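Local coordinates for YfkN protein (Bacillus subtilis subsp. subtilis, PDB 3GVE) that belongs to the calcineurin-like phosphoesterase family of metal-dependent enzymes and carries a manganese ion and a magnesium ion side by side in its metal centre, at residues I83-I93 and D116-A125. Sequence-based numbering, arbitrary orientation.
Sequences IISGTKTHPII and DFLDGTIKGA
Ile-84 and Gly-120 bring their backbones together with CA atoms 3.8 Å apart, a worked example of how glycine lets a helix lie close against its neighbour. Ile-83 O sits 3.1 Å from Gly-120 CA, where no side chain holds the backbones apart. Farther along, Gly-124 offers a similarly bare surface to Thr-89, whose CG2 rests 3.8 Å from Gly-124 O. Waters link the two main chains: one lies between Lys-88 O and Gly-120 O, another between His-90 N and Thr-121 O. The direct hydrogen bond across the contact comes from Lys-123, whose extended chain carries NZ to 2.9 Å from Ile-84 O, in the last turn of helix 70-85. It arrives nearly head-on, with a C=O...N angle of 166°.

Mostly buried side chains carry the rest of the contact. Ile-83 sets CD1 against Phe-117 CE1, while its CG2 leans over the backbone at Thr-121. The His-90 side chain swings CG away from its own amide (chi1 -168°), which puts CD2 3.6 Å from Phe-117 CZ; the two rings meet rim to rim, their planes at 63°. Thr-121 OG1 lies near the imidazole plane at the CD2 edge and also over one face of the Phe-117 ring, toward its rim. That hydroxyl donates to Phe-117 O, which takes Thr-121 N from the opposite face of its carbonyl plane. Ile-93 divides its branches: CG1 meets Thr-121 CG2, and CG2 presses tightly on Ala-125 CA at 3.4 Å.

His-90 also N-caps helix 91-98, its ND1 accepting in the ring plane from Ile-92 N. Helix 115-123 packs against the end of helix 70-85, the following loop and the first turn of helix 91-98, while Pro-91 reaches helix 322-340.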
loop_
_atom_site.group_PDB
_atom_site.type_symbol
_atom_site.label_atom_id
_atom_site.label_comp_id
_atom_site.label_asym_id
_atom_site.label_seq_id
_atom_site.Cartn_x
_atom_site.Cartn_y
_atom_site.Cartn_z
ATOM N N ILE A 83 7.678 25.545 -2.940
ATOM C CA ILE A 83 6.691 25.225 -1.920
ATOM C C ILE A 83 7.208 25.725 -0.567
ATOM O O ILE A 83 6.480 26.329 0.198
ATOM C CB ILE A 83 6.350 23.720 -1.932
ATOM C CG1 ILE A 83 5.515 23.384 -3.176
ATOM C CG2 ILE A 83 5.603 23.322 -0.654
ATOM C CD1 ILE A 83 5.317 21.852 -3.456
ATOM N N ILE A 84 8.490 25.524 -0.310
ATOM C CA ILE A 84 9.088 25.951 0.955
ATOM C C ILE A 84 9.004 27.468 1.175
ATOM O O ILE A 84 8.679 27.923 2.256
ATOM C CB ILE A 84 10.530 25.440 1.060
ATOM C CG1 ILE A 84 10.514 23.957 1.441
ATOM C CG2 ILE A 84 11.332 26.245 2.061
ATOM C CD1 ILE A 84 11.867 23.307 1.444
ATOM N N SER A 85 9.257 28.219 0.117
ATOM C CA SER A 85 9.257 29.675 0.158
ATOM C C SER A 85 7.843 30.238 0.128
ATOM O O SER A 85 7.627 31.401 0.438
ATOM C CB SER A 85 10.061 30.231 -1.021
ATOM O OG SER A 85 9.365 30.097 -2.238
ATOM N N GLY A 86 6.879 29.402 -0.259
ATOM C CA GLY A 86 5.491 29.827 -0.351
ATOM C C GLY A 86 5.176 30.440 -1.697
ATOM O O GLY A 86 4.084 30.907 -1.942
ATOM N N THR A 87 6.157 30.422 -2.570
ATOM C CA THR A 87 6.022 30.858 -3.944
ATOM C C THR A 87 5.026 30.044 -4.788
ATOM O O THR A 87 4.284 30.583 -5.577
ATOM C CB THR A 87 7.419 30.877 -4.626
ATOM O OG1 THR A 87 8.237 31.954 -4.087
ATOM C CG2 THR A 87 7.323 30.837 -6.209
ATOM N N LYS A 88 5.035 28.727 -4.608
ATOM C CA LYS A 88 4.087 27.869 -5.291
ATOM C C LYS A 88 3.296 27.179 -4.219
ATOM O O LYS A 88 3.836 26.811 -3.204
ATOM C CB LYS A 88 4.808 26.807 -6.103
ATOM C CG LYS A 88 5.032 27.169 -7.549
ATOM C CD LYS A 88 5.718 26.028 -8.284
ATOM C CE LYS A 88 6.931 26.516 -9.063
ATOM N NZ LYS A 88 6.729 26.445 -10.508
ATOM N N THR A 89 2.009 27.022 -4.452
ATOM C CA THR A 89 1.173 26.218 -3.569
ATOM C C THR A 89 1.380 24.729 -3.870
ATOM O O THR A 89 1.426 24.325 -5.011
ATOM C CB THR A 89 -0.299 26.550 -3.790
ATOM O OG1 THR A 89 -0.495 27.948 -3.576
ATOM C CG2 THR A 89 -1.192 25.769 -2.826
ATOM N N HIS A 90 1.495 23.904 -2.844
ATOM C CA HIS A 90 1.574 22.461 -3.076
ATOM C C HIS A 90 0.335 22.071 -3.901
ATOM O O HIS A 90 -0.765 22.408 -3.532
ATOM C CB HIS A 90 1.575 21.729 -1.732
ATOM C CG HIS A 90 1.932 20.277 -1.834
ATOM N ND1 HIS A 90 1.230 19.394 -2.624
ATOM C CD2 HIS A 90 2.925 19.563 -1.260
ATOM C CE1 HIS A 90 1.769 18.197 -2.524
ATOM N NE2 HIS A 90 2.794 18.270 -1.698
ATOM N N PRO A 91 0.519 21.349 -5.005
ATOM C CA PRO A 91 -0.618 20.990 -5.868
ATOM C C PRO A 91 -1.745 20.247 -5.139
ATOM O O PRO A 91 -2.890 20.443 -5.469
ATOM C CB PRO A 91 0.030 20.106 -6.937
ATOM C CG PRO A 91 1.384 20.641 -7.047
ATOM C CD PRO A 91 1.795 20.968 -5.634
ATOM N N ILE A 92 -1.419 19.423 -4.150
ATOM C CA ILE A 92 -2.467 18.766 -3.374
ATOM C C ILE A 92 -3.276 19.802 -2.568
ATOM O O ILE A 92 -4.497 19.764 -2.520
ATOM C CB ILE A 92 -1.888 17.672 -2.472
ATOM C CG1 ILE A 92 -1.422 16.502 -3.345
ATOM C CG2 ILE A 92 -2.921 17.229 -1.436
ATOM C CD1 ILE A 92 -0.667 15.435 -2.587
ATOM N N ILE A 93 -2.566 20.733 -1.951
ATOM C CA ILE A 93 -3.204 21.835 -1.244
ATOM C C ILE A 93 -4.067 22.699 -2.181
ATOM O O ILE A 93 -5.131 23.134 -1.794
ATOM C CB ILE A 93 -2.167 22.680 -0.462
ATOM C CG1 ILE A 93 -1.460 21.811 0.606
ATOM C CG2 ILE A 93 -2.826 23.927 0.175
ATOM C CD1 ILE A 93 -2.412 21.194 1.669
ATOM N N ASP A 116 10.810 21.415 6.915
ATOM C CA ASP A 116 10.736 22.622 6.097
ATOM C C ASP A 116 9.694 22.480 4.987
ATOM O O ASP A 116 8.912 23.377 4.764
ATOM C CB ASP A 116 12.097 22.996 5.502
ATOM C CG ASP A 116 13.093 23.478 6.543
ATOM O OD1 ASP A 116 12.703 23.848 7.656
ATOM O OD2 ASP A 116 14.280 23.477 6.209
ATOM N N PHE A 117 9.689 21.329 4.315
ATOM C CA PHE A 117 8.727 21.082 3.258
ATOM C C PHE A 117 7.311 21.096 3.812
ATOM O O PHE A 117 6.418 21.632 3.203
ATOM C CB PHE A 117 9.025 19.770 2.545
ATOM C CG PHE A 117 8.122 19.506 1.376
ATOM C CD1 PHE A 117 8.297 20.177 0.172
ATOM C CD2 PHE A 117 7.091 18.598 1.478
ATOM C CE1 PHE A 117 7.469 19.929 -0.907
ATOM C CE2 PHE A 117 6.283 18.351 0.397
ATOM C CZ PHE A 117 6.474 19.019 -0.795
ATOM N N LEU A 118 7.128 20.548 5.001
ATOM C CA LEU A 118 5.815 20.559 5.619
ATOM C C LEU A 118 5.358 21.989 5.937
ATOM O O LEU A 118 4.226 22.340 5.705
ATOM C CB LEU A 118 5.796 19.685 6.886
ATOM C CG LEU A 118 4.451 19.587 7.613
ATOM C CD1 LEU A 118 3.344 19.167 6.646
ATOM C CD2 LEU A 118 4.548 18.607 8.784
ATOM N N ASP A 119 6.257 22.797 6.495
ATOM C CA ASP A 119 5.939 24.196 6.770
ATOM C C ASP A 119 5.550 24.896 5.465
ATOM O O ASP A 119 4.599 25.636 5.431
ATOM C CB ASP A 119 7.118 24.931 7.416
ATOM C CG ASP A 119 7.291 24.610 8.899
ATOM O OD1 ASP A 119 6.343 24.185 9.575
ATOM O OD2 ASP A 119 8.413 24.812 9.374
ATOM N N GLY A 120 6.292 24.645 4.402
ATOM C CA GLY A 120 6.005 25.267 3.119
ATOM C C GLY A 120 4.659 24.835 2.574
ATOM O O GLY A 120 3.923 25.618 2.027
ATOM N N THR A 121 4.343 23.559 2.747
ATOM C CA THR A 121 3.065 22.993 2.293
ATOM C C THR A 121 1.890 23.675 2.983
ATOM O O THR A 121 0.929 24.045 2.350
ATOM C CB THR A 121 3.021 21.465 2.542
ATOM O OG1 THR A 121 3.975 20.826 1.704
ATOM C CG2 THR A 121 1.644 20.886 2.231
ATOM N N ILE A 122 2.005 23.849 4.295
ATOM C CA ILE A 122 0.980 24.489 5.102
ATOM C C ILE A 122 0.756 25.956 4.688
ATOM O O ILE A 122 -0.357 26.433 4.731
ATOM C CB ILE A 122 1.345 24.374 6.616
ATOM C CG1 ILE A 122 1.239 22.919 7.069
ATOM C CG2 ILE A 122 0.451 25.234 7.468
ATOM C CD1 ILE A 122 1.899 22.636 8.430
ATOM N N LYS A 123 1.821 26.651 4.296
ATOM C CA LYS A 123 1.739 28.085 3.946
ATOM C C LYS A 123 0.714 28.387 2.870
ATOM O O LYS A 123 0.111 29.429 2.866
ATOM C CB LYS A 123 3.085 28.611 3.439
ATOM C CG LYS A 123 4.156 28.713 4.483
ATOM C CD LYS A 123 5.494 29.154 3.878
ATOM C CE LYS A 123 6.575 29.012 4.927
ATOM N NZ LYS A 123 7.819 29.616 4.510
ATOM N N GLY A 124 0.563 27.461 1.939
ATOM C CA GLY A 124 -0.341 27.614 0.820
ATOM C C GLY A 124 -1.834 27.290 1.055
ATOM O O GLY A 124 -2.639 27.547 0.168
ATOM N N ALA A 125 -2.175 26.679 2.219
ATOM C CA ALA A 125 -3.562 26.358 2.495
ATOM C C ALA A 125 -4.350 27.595 2.828
ATOM O O ALA A 125 -3.885 28.447 3.691
ATOM C CB ALA A 125 -3.630 25.358 3.596
HETATM O O HOH W 1 9.161 26.348 4.905
HETATM O O HOH W 2 3.505 26.886 -0.501
HETATM O O HOH W 3 -2.233 29.231 -1.924
HETATM O O HOH W 4 1.385 25.014 -0.191
#